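Local structure of leucine-rich-repeat protein (Methanosarcina barkeri, 4WNR) at residues K220-Y228 against L268-W277; K37-L45 against D251-I259. The protein binds GDP with magnesium in its Roc G-domain, which is followed by a COR domain, and is probably a GTP-binding serine/threonine-protein kinase. All blocks are in the same frame, centred on the assembly; numbering follows the deposited sequence.

In the fold
The chain enters the Roc G-domain through strand 36-47, which carries K37-L45, the first half of contact 2. It then builds the nucleotide-binding domain and passes into the COR-A region. Helix 209-220 leads into K220-Y228, the first half of contact 1. Helices 228-237 and 243-256 follow. The end of the second, D251-I259, packs back on strand 36-47 and closes contact 2, a loop of more than 200 residues. Strand 271-272 then closes contact 1 within COR-A. The segments alternate, so the two contacts cross rather than nest. Contact 2 joins Roc to COR. Contact 1 pairs two short strands inside COR-A, and I259 touches H271, V272 and L273.

Contact 1 (K220-Y228 against L268-W277); sequences KMSCNFITY and LDTHVLEPKW
T227 OG1 donates to D269 OD1 at 2.7 Å, meeting it on the syn side and somewhat out of the carboxylate plane. A weak bond from Y228 N reaches the same oxygen. Next along, I226 and H271 form a hydrogen-bonded antiparallel pair, I226 N to H271 O and H271 N to I226 O, both at 2.9 Å. Beyond F225 and V272, the non-hydrogen-bonded pair, N224 O accepts from L273 N at 2.8 Å and from E274 N at 3.1 Å, both from the same face of its carbonyl plane. This two-stranded sheet within COR-A joins the starts of helices 228-237 and 275-286.

The H271 ring is held from within its own segment, since ND1 donates to D269 O, which lies in the ring plane. The Y228 ring runs nearly parallel to it, slid aside, with planes at 17° and CD1 3.3 Å from H271 CE1. At the other end, N224 CB makes a CH-pi contact over the W277 five-membered ring. Chi1 of -65° puts N224 CG beside the backbone N, near W277 CD1; the amide plane lies 16° from that of the ring. F225 CE1 meets W277 CZ2 at 3.6 Å, with the rings oblique. L273 CD2 packs on M221 CB. The backbone bonds thus set the antiparallel register, while D269, whose OD2 forms a salt bridge with R321, probably fixes the start of helix 228-237, where T227 is the N-cap residue.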
loop_
_atom_site.group_PDB
_atom_site.type_symbol
_atom_site.label_atom_id
_atom_site.label_comp_id
_atom_site.label_asym_id
_atom_site.label_seq_id
_atom_site.Cartn_x
_atom_site.Cartn_y
_atom_site.Cartn_z
ATOM N N LYS A 220 -2.738 -15.037 9.032
ATOM C CA LYS A 220 -3.937 -15.586 9.674
ATOM C C LYS A 220 -4.298 -14.896 10.996
ATOM O O LYS A 220 -5.397 -15.099 11.517
ATOM C CB LYS A 220 -3.789 -17.095 9.889
ATOM C CG LYS A 220 -3.661 -17.888 8.594
ATOM C CD LYS A 220 -4.379 -19.232 8.657
ATOM C CE LYS A 220 -3.731 -20.200 9.638
ATOM N NZ LYS A 220 -2.414 -20.710 9.163
ATOM N N MET A 221 -3.381 -14.094 11.535
ATOM C CA MET A 221 -3.658 -13.306 12.743
ATOM C C MET A 221 -4.665 -12.190 12.460
ATOM O O MET A 221 -4.579 -11.512 11.436
ATOM C CB MET A 221 -2.371 -12.713 13.328
ATOM C CG MET A 221 -1.834 -13.475 14.527
ATOM S SD MET A 221 -0.366 -12.698 15.222
ATOM C CE MET A 221 0.917 -13.637 14.405
ATOM N N SER A 222 -5.608 -12.009 13.383
ATOM C CA SER A 222 -6.691 -11.032 13.230
ATOM C C SER A 222 -6.475 -9.760 14.059
ATOM O O SER A 222 -7.367 -8.916 14.145
ATOM C CB SER A 222 -8.026 -11.676 13.614
ATOM O OG SER A 222 -8.015 -12.107 14.965
ATOM N N CYS A 223 -5.294 -9.626 14.660
ATOM C CA CYS A 223 -4.965 -8.449 15.468
ATOM C C CYS A 223 -4.780 -7.216 14.588
ATOM O O CYS A 223 -4.412 -7.330 13.418
ATOM C CB CYS A 223 -3.686 -8.690 16.274
ATOM S SG CYS A 223 -3.701 -10.194 17.274
ATOM N N ASN A 224 -5.035 -6.043 15.159
ATOM C CA ASN A 224 -4.825 -4.780 14.454
ATOM C C ASN A 224 -3.340 -4.517 14.238
ATOM O O ASN A 224 -2.922 -4.101 13.156
ATOM C CB ASN A 224 -5.449 -3.614 15.228
ATOM C CG ASN A 224 -6.962 -3.706 15.319
ATOM O OD1 ASN A 224 -7.536 -3.539 16.394
ATOM N ND2 ASN A 224 -7.617 -3.963 14.191
ATOM N N PHE A 225 -2.553 -4.759 15.282
ATOM C CA PHE A 225 -1.101 -4.625 15.212
ATOM C C PHE A 225 -0.422 -5.483 16.273
ATOM O O PHE A 225 -1.082 -6.063 17.137
ATOM C CB PHE A 225 -0.692 -3.161 15.399
ATOM C CG PHE A 225 -0.947 -2.632 16.784
ATOM C CD1 PHE A 225 -2.192 -2.122 17.127
ATOM C CD2 PHE A 225 0.058 -2.648 17.744
ATOM C CE1 PHE A 225 -2.429 -1.638 18.403
ATOM C CE2 PHE A 225 -0.175 -2.166 19.021
ATOM C CZ PHE A 225 -1.420 -1.659 19.350
ATOM N N ILE A 226 0.902 -5.556 16.194
ATOM C CA ILE A 226 1.710 -6.232 17.209
ATOM C C ILE A 226 2.962 -5.414 17.514
ATOM O O ILE A 226 3.483 -4.715 16.646
ATOM C CB ILE A 226 2.110 -7.665 16.784
ATOM C CG1 ILE A 226 2.892 -7.650 15.463
ATOM C CG2 ILE A 226 0.872 -8.548 16.682
ATOM C CD1 ILE A 226 3.359 -9.015 14.998
ATOM N N THR A 227 3.431 -5.500 18.756
ATOM C CA THR A 227 4.652 -4.801 19.162
ATOM C C THR A 227 5.887 -5.561 18.671
ATOM O O THR A 227 5.793 -6.715 18.256
ATOM C CB THR A 227 4.720 -4.549 20.690
ATOM O OG1 THR A 227 5.965 -3.917 21.019
ATOM C CG2 THR A 227 4.587 -5.837 21.492
ATOM N N TYR A 228 7.038 -4.897 18.720
ATOM C CA TYR A 228 8.289 -5.459 18.199
ATOM C C TYR A 228 8.791 -6.632 19.050
ATOM O O TYR A 228 9.530 -7.490 18.561
ATOM C CB TYR A 228 9.353 -4.356 18.094
ATOM C CG TYR A 228 10.556 -4.657 17.206
ATOM C CD1 TYR A 228 10.465 -5.516 16.107
ATOM C CD2 TYR A 228 11.781 -4.039 17.447
ATOM C CE1 TYR A 228 11.563 -5.766 15.299
ATOM C CE2 TYR A 228 12.881 -4.286 16.643
ATOM C CZ TYR A 228 12.769 -5.148 15.572
ATOM O OH TYR A 228 13.866 -5.387 14.777
ATOM N N LEU A 268 8.914 2.430 14.876
ATOM C CA LEU A 268 9.343 1.041 14.651
ATOM C C LEU A 268 8.704 -0.006 15.563
ATOM O O LEU A 268 8.743 -1.195 15.253
ATOM C CB LEU A 268 10.875 0.925 14.700
ATOM C CG LEU A 268 11.610 1.175 16.019
ATOM C CD1 LEU A 268 11.473 0.004 16.978
ATOM C CD2 LEU A 268 13.086 1.438 15.752
ATOM N N ASP A 269 8.135 0.420 16.688
ATOM C CA ASP A 269 7.513 -0.520 17.621
ATOM C C ASP A 269 6.225 -1.118 17.054
ATOM O O ASP A 269 5.958 -2.307 17.235
ATOM C CB ASP A 269 7.225 0.155 18.965
ATOM C CG ASP A 269 6.861 -0.845 20.056
ATOM O OD1 ASP A 269 7.547 -1.881 20.178
ATOM O OD2 ASP A 269 5.886 -0.594 20.794
ATOM N N THR A 270 5.436 -0.293 16.370
ATOM C CA THR A 270 4.134 -0.711 15.849
ATOM C C THR A 270 4.249 -1.455 14.512
ATOM O O THR A 270 4.692 -0.890 13.511
ATOM C CB THR A 270 3.199 0.501 15.669
ATOM O OG1 THR A 270 3.227 1.307 16.853
ATOM C CG2 THR A 270 1.763 0.050 15.399
ATOM N N HIS A 271 3.840 -2.723 14.512
ATOM C CA HIS A 271 3.759 -3.536 13.297
ATOM C C HIS A 271 2.291 -3.752 12.955
ATOM O O HIS A 271 1.650 -4.657 13.491
ATOM C CB HIS A 271 4.445 -4.889 13.497
ATOM C CG HIS A 271 5.927 -4.798 13.688
ATOM N ND1 HIS A 271 6.501 -4.121 14.743
ATOM C CD2 HIS A 271 6.951 -5.313 12.968
ATOM C CE1 HIS A 271 7.816 -4.211 14.656
ATOM N NE2 HIS A 271 8.115 -4.931 13.589
ATOM N N VAL A 272 1.763 -2.920 12.063
ATOM C CA VAL A 272 0.336 -2.931 11.741
ATOM C C VAL A 272 -0.018 -4.089 10.806
ATOM O O VAL A 272 0.583 -4.248 9.742
ATOM C CB VAL A 272 -0.105 -1.594 11.108
ATOM C CG1 VAL A 272 -1.581 -1.629 10.733
ATOM C CG2 VAL A 272 0.171 -0.443 12.066
ATOM N N LEU A 273 -0.999 -4.889 11.220
ATOM C CA LEU A 273 -1.506 -6.011 10.419
ATOM C C LEU A 273 -2.769 -5.637 9.640
ATOM O O LEU A 273 -3.016 -6.178 8.561
ATOM C CB LEU A 273 -1.791 -7.222 11.315
ATOM C CG LEU A 273 -0.612 -8.159 11.594
ATOM C CD1 LEU A 273 0.600 -7.408 12.127
ATOM C CD2 LEU A 273 -1.034 -9.249 12.569
ATOM N N GLU A 274 -3.565 -4.729 10.200
ATOM C CA GLU A 274 -4.786 -4.240 9.560
ATOM C C GLU A 274 -4.602 -2.784 9.113
ATOM O O GLU A 274 -4.558 -1.884 9.952
ATOM C CB GLU A 274 -5.968 -4.353 10.533
ATOM C CG GLU A 274 -7.302 -3.853 9.990
ATOM C CD GLU A 274 -7.739 -4.573 8.727
ATOM O OE1 GLU A 274 -8.137 -3.885 7.760
ATOM O OE2 GLU A 274 -7.680 -5.822 8.696
ATOM N N PRO A 275 -4.486 -2.547 7.791
ATOM C CA PRO A 275 -4.339 -1.188 7.251
ATOM C C PRO A 275 -5.446 -0.207 7.660
ATOM O O PRO A 275 -5.183 0.989 7.805
ATOM C CB PRO A 275 -4.370 -1.413 5.737
ATOM C CG PRO A 275 -3.839 -2.788 5.557
ATOM C CD PRO A 275 -4.336 -3.569 6.739
ATOM N N LYS A 276 -6.663 -0.711 7.841
ATOM C CA LYS A 276 -7.804 0.123 8.238
ATOM C C LYS A 276 -7.637 0.743 9.632
ATOM O O LYS A 276 -8.208 1.796 9.917
ATOM C CB LYS A 276 -9.106 -0.681 8.177
ATOM C CG LYS A 276 -9.510 -1.086 6.768
ATOM C CD LYS A 276 -10.810 -1.873 6.759
ATOM C CE LYS A 276 -11.207 -2.266 5.344
ATOM N NZ LYS A 276 -12.465 -3.063 5.311
ATOM N N TRP A 277 -6.859 0.084 10.489
ATOM C CA TRP A 277 -6.557 0.598 11.829
ATOM C C TRP A 277 -5.888 1.970 11.765
ATOM O O TRP A 277 -6.253 2.876 12.511
ATOM C CB TRP A 277 -5.658 -0.383 12.586
ATOM C CG TRP A 277 -5.352 0.027 13.994
ATOM C CD1 TRP A 277 -6.177 -0.070 15.072
ATOM C CD2 TRP A 277 -4.124 0.585 14.477
ATOM N NE1 TRP A 277 -5.545 0.400 16.200
ATOM C CE2 TRP A 277 -4.282 0.807 15.861
ATOM C CE3 TRP A 277 -2.907 0.922 13.874
ATOM C CZ2 TRP A 277 -3.269 1.351 16.651
ATOM C CZ3 TRP A 277 -1.902 1.464 14.660
ATOM C CH2 TRP A 277 -2.090 1.673 16.034
#

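Contact 2 (K37-L45 against D251-I259); sequences KPLNEVKVL and DFLNDLGVI
L256 CD2 lies 3.4 Å from E41 O and 3.7 Å from E41 CB. Its CD1 meets L39 CD1 tip to tip at 4.1 Å. The L39 branch CD2 also reaches F252 CD1, obliquely to the ring. Beside these leucines, K43 runs across the end of the helix. K43 CB lies 3.3 Å from D255 O. With chi1 at -173° and the chain extended that far, K43 CD comes within 3.8 Å of G257 CA. The bend at chi3 (73°) then turns CE and NZ along the carbonyls of D255 and N254. No direct hydrogen bond joins the segments. A water bridges them, donating to D255 O and accepting from K43 N at 2.7 Å.

The contact seats the C-terminal end of COR-A helix 243-256 on a strand of the Roc G-domain. The helix ends in a Schellman motif with G257 at C-prime, where positive phi suits a glycine.

The K43 ammonium bonds to F110 O, and the side chain makes a cation-pi contact with W95. Cutting K43 back to an alanine is likely to leave F110 O without this donor, W95 without its cation, and a gap beside G257. E41 OE2 is held by a salt bridge to K215, and D255 OD2 by one to R114.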
loop_
_atom_site.group_PDB
_atom_site.type_symbol
_atom_site.label_atom_id
_atom_site.label_comp_id
_atom_site.label_asym_id
_atom_site.label_seq_id
_atom_site.Cartn_x
_atom_site.Cartn_y
_atom_site.Cartn_z
ATOM N N LYS A 37 12.730 -22.559 -0.718
ATOM C CA LYS A 37 11.749 -22.356 -1.788
ATOM C C LYS A 37 11.746 -20.893 -2.248
ATOM O O LYS A 37 12.146 -20.005 -1.493
ATOM C CB LYS A 37 10.342 -22.755 -1.322
ATOM C CG LYS A 37 10.063 -24.251 -1.351
ATOM C CD LYS A 37 10.678 -24.977 -0.166
ATOM C CE LYS A 37 10.249 -26.436 -0.133
ATOM N NZ LYS A 37 10.741 -27.143 1.083
ATOM N N PRO A 38 11.290 -20.637 -3.490
ATOM C CA PRO A 38 11.214 -19.267 -3.996
ATOM C C PRO A 38 10.028 -18.495 -3.411
ATOM O O PRO A 38 9.009 -19.096 -3.056
ATOM C CB PRO A 38 11.042 -19.461 -5.503
ATOM C CG PRO A 38 10.353 -20.772 -5.634
ATOM C CD PRO A 38 10.837 -21.620 -4.493
ATOM N N LEU A 39 10.172 -17.175 -3.322
ATOM C CA LEU A 39 9.144 -16.315 -2.727
ATOM C C LEU A 39 7.947 -16.157 -3.665
ATOM O O LEU A 39 6.824 -16.527 -3.318
ATOM C CB LEU A 39 9.734 -14.942 -2.373
ATOM C CG LEU A 39 8.793 -13.883 -1.782
ATOM C CD1 LEU A 39 7.979 -14.426 -0.614
ATOM C CD2 LEU A 39 9.590 -12.664 -1.350
ATOM N N ASN A 40 8.205 -15.606 -4.849
ATOM C CA ASN A 40 7.182 -15.420 -5.884
ATOM C C ASN A 40 5.943 -14.658 -5.407
ATOM O O ASN A 40 4.809 -15.078 -5.648
ATOM C CB ASN A 40 6.771 -16.771 -6.490
ATOM C CG ASN A 40 7.948 -17.556 -7.050
ATOM O OD1 ASN A 40 7.994 -18.780 -6.928
ATOM N ND2 ASN A 40 8.902 -16.864 -7.673
ATOM N N GLU A 41 6.174 -13.540 -4.723
ATOM C CA GLU A 41 5.097 -12.644 -4.296
ATOM C C GLU A 41 5.456 -11.190 -4.563
ATOM O O GLU A 41 6.600 -10.780 -4.364
ATOM C CB GLU A 41 4.770 -12.823 -2.810
ATOM C CG GLU A 41 3.522 -13.650 -2.541
ATOM C CD GLU A 41 2.934 -13.420 -1.159
ATOM O OE1 GLU A 41 3.276 -12.410 -0.513
ATOM O OE2 GLU A 41 2.111 -14.250 -0.719
ATOM N N VAL A 42 4.467 -10.420 -5.015
ATOM C CA VAL A 42 4.641 -8.996 -5.297
ATOM C C VAL A 42 3.398 -8.232 -4.863
ATOM O O VAL A 42 2.276 -8.712 -5.036
ATOM C CB VAL A 42 4.854 -8.720 -6.802
ATOM C CG1 VAL A 42 5.373 -7.305 -7.019
ATOM C CG2 VAL A 42 5.811 -9.726 -7.420
ATOM N N LYS A 43 3.605 -7.044 -4.303
ATOM C CA LYS A 43 2.509 -6.124 -4.021
ATOM C C LYS A 43 2.307 -5.216 -5.230
ATOM O O LYS A 43 3.253 -4.584 -5.699
ATOM C CB LYS A 43 2.800 -5.287 -2.773
ATOM C CG LYS A 43 1.625 -4.424 -2.334
ATOM C CD LYS A 43 1.801 -3.871 -0.928
ATOM C CE LYS A 43 2.850 -2.775 -0.882
ATOM N NZ LYS A 43 3.037 -2.245 0.496
ATOM N N VAL A 44 1.078 -5.172 -5.738
ATOM C CA VAL A 44 0.730 -4.306 -6.864
ATOM C C VAL A 44 -0.127 -3.152 -6.354
ATOM O O VAL A 44 -1.173 -3.368 -5.740
ATOM C CB VAL A 44 -0.013 -5.078 -7.974
ATOM C CG1 VAL A 44 -0.423 -4.143 -9.104
ATOM C CG2 VAL A 44 0.866 -6.191 -8.521
ATOM N N LEU A 45 0.322 -1.929 -6.620
ATOM C CA LEU A 45 -0.320 -0.727 -6.092
ATOM C C LEU A 45 -1.051 0.047 -7.186
ATOM O O LEU A 45 -0.419 0.638 -8.063
ATOM C CB LEU A 45 0.727 0.171 -5.429
ATOM C CG LEU A 45 1.365 -0.411 -4.162
ATOM C CD1 LEU A 45 2.745 0.176 -3.919
ATOM C CD2 LEU A 45 0.469 -0.191 -2.952
ATOM N N ASP A 251 11.426 -6.103 6.505
ATOM C CA ASP A 251 11.582 -5.265 5.315
ATOM C C ASP A 251 10.861 -5.883 4.120
ATOM O O ASP A 251 10.203 -5.178 3.355
ATOM C CB ASP A 251 13.063 -5.051 4.987
ATOM C CG ASP A 251 13.770 -4.167 6.006
ATOM O OD1 ASP A 251 13.242 -3.991 7.124
ATOM O OD2 ASP A 251 14.860 -3.647 5.688
ATOM N N PHE A 252 10.985 -7.201 3.972
ATOM C CA PHE A 252 10.247 -7.938 2.946
ATOM C C PHE A 252 8.746 -7.919 3.225
ATOM O O PHE A 252 7.954 -7.544 2.362
ATOM C CB PHE A 252 10.724 -9.392 2.864
ATOM C CG PHE A 252 11.860 -9.614 1.903
ATOM C CD1 PHE A 252 11.652 -9.545 0.532
ATOM C CD2 PHE A 252 13.134 -9.918 2.367
ATOM C CE1 PHE A 252 12.693 -9.757 -0.357
ATOM C CE2 PHE A 252 14.179 -10.132 1.483
ATOM C CZ PHE A 252 13.958 -10.052 0.119
ATOM N N LEU A 253 8.368 -8.332 4.432
ATOM C CA LEU A 253 6.958 -8.383 4.843
ATOM C C LEU A 253 6.250 -7.036 4.681
ATOM O O LEU A 253 5.064 -6.987 4.349
ATOM C CB LEU A 253 6.833 -8.865 6.294
ATOM C CG LEU A 253 7.170 -10.337 6.560
ATOM C CD1 LEU A 253 7.349 -10.579 8.050
ATOM C CD2 LEU A 253 6.100 -11.259 5.996
ATOM N N ASN A 254 6.979 -5.951 4.921
ATOM C CA ASN A 254 6.458 -4.605 4.696
ATOM C C ASN A 254 6.201 -4.352 3.210
ATOM O O ASN A 254 5.138 -3.858 2.827
ATOM C CB ASN A 254 7.430 -3.555 5.242
ATOM C CG ASN A 254 6.889 -2.142 5.126
ATOM O OD1 ASN A 254 5.747 -1.874 5.496
ATOM N ND2 ASN A 254 7.709 -1.228 4.615
ATOM N N ASP A 255 7.183 -4.703 2.384
ATOM C CA ASP A 255 7.085 -4.530 0.933
ATOM C C ASP A 255 6.044 -5.457 0.299
ATOM O O ASP A 255 5.403 -5.089 -0.684
ATOM C CB ASP A 255 8.452 -4.753 0.279
ATOM C CG ASP A 255 9.487 -3.732 0.722
ATOM O OD1 ASP A 255 9.185 -2.926 1.629
ATOM O OD2 ASP A 255 10.606 -3.736 0.167
ATOM N N LEU A 256 5.883 -6.652 0.862
ATOM C CA LEU A 256 4.876 -7.606 0.390
ATOM C C LEU A 256 3.459 -7.216 0.806
ATOM O O LEU A 256 2.487 -7.691 0.219
ATOM C CB LEU A 256 5.184 -9.013 0.909
ATOM C CG LEU A 256 6.458 -9.673 0.374
ATOM C CD1 LEU A 256 6.715 -10.982 1.104
ATOM C CD2 LEU A 256 6.377 -9.901 -1.129
ATOM N N GLY A 257 3.348 -6.366 1.823
ATOM C CA GLY A 257 2.053 -5.890 2.305
ATOM C C GLY A 257 1.441 -6.760 3.388
ATOM O O GLY A 257 0.254 -6.630 3.696
ATOM N N VAL A 258 2.245 -7.647 3.970
ATOM C CA VAL A 258 1.794 -8.501 5.073
ATOM C C VAL A 258 1.649 -7.652 6.334
ATOM O O VAL A 258 0.694 -7.813 7.096
ATOM C CB VAL A 258 2.772 -9.665 5.336
ATOM C CG1 VAL A 258 2.290 -10.524 6.501
ATOM C CG2 VAL A 258 2.931 -10.521 4.088
ATOM N N ILE A 259 2.614 -6.760 6.540
ATOM C CA ILE A 259 2.558 -5.769 7.612
ATOM C C ILE A 259 2.802 -4.375 7.046
ATOM O O ILE A 259 3.193 -4.225 5.890
ATOM C CB ILE A 259 3.600 -6.055 8.714
ATOM C CG1 ILE A 259 5.026 -6.022 8.143
ATOM C CG2 ILE A 259 3.309 -7.396 9.375
ATOM C CD1 ILE A 259 6.117 -6.102 9.192
HETATM O O HOH W 1 6.025 -6.549 -3.135
#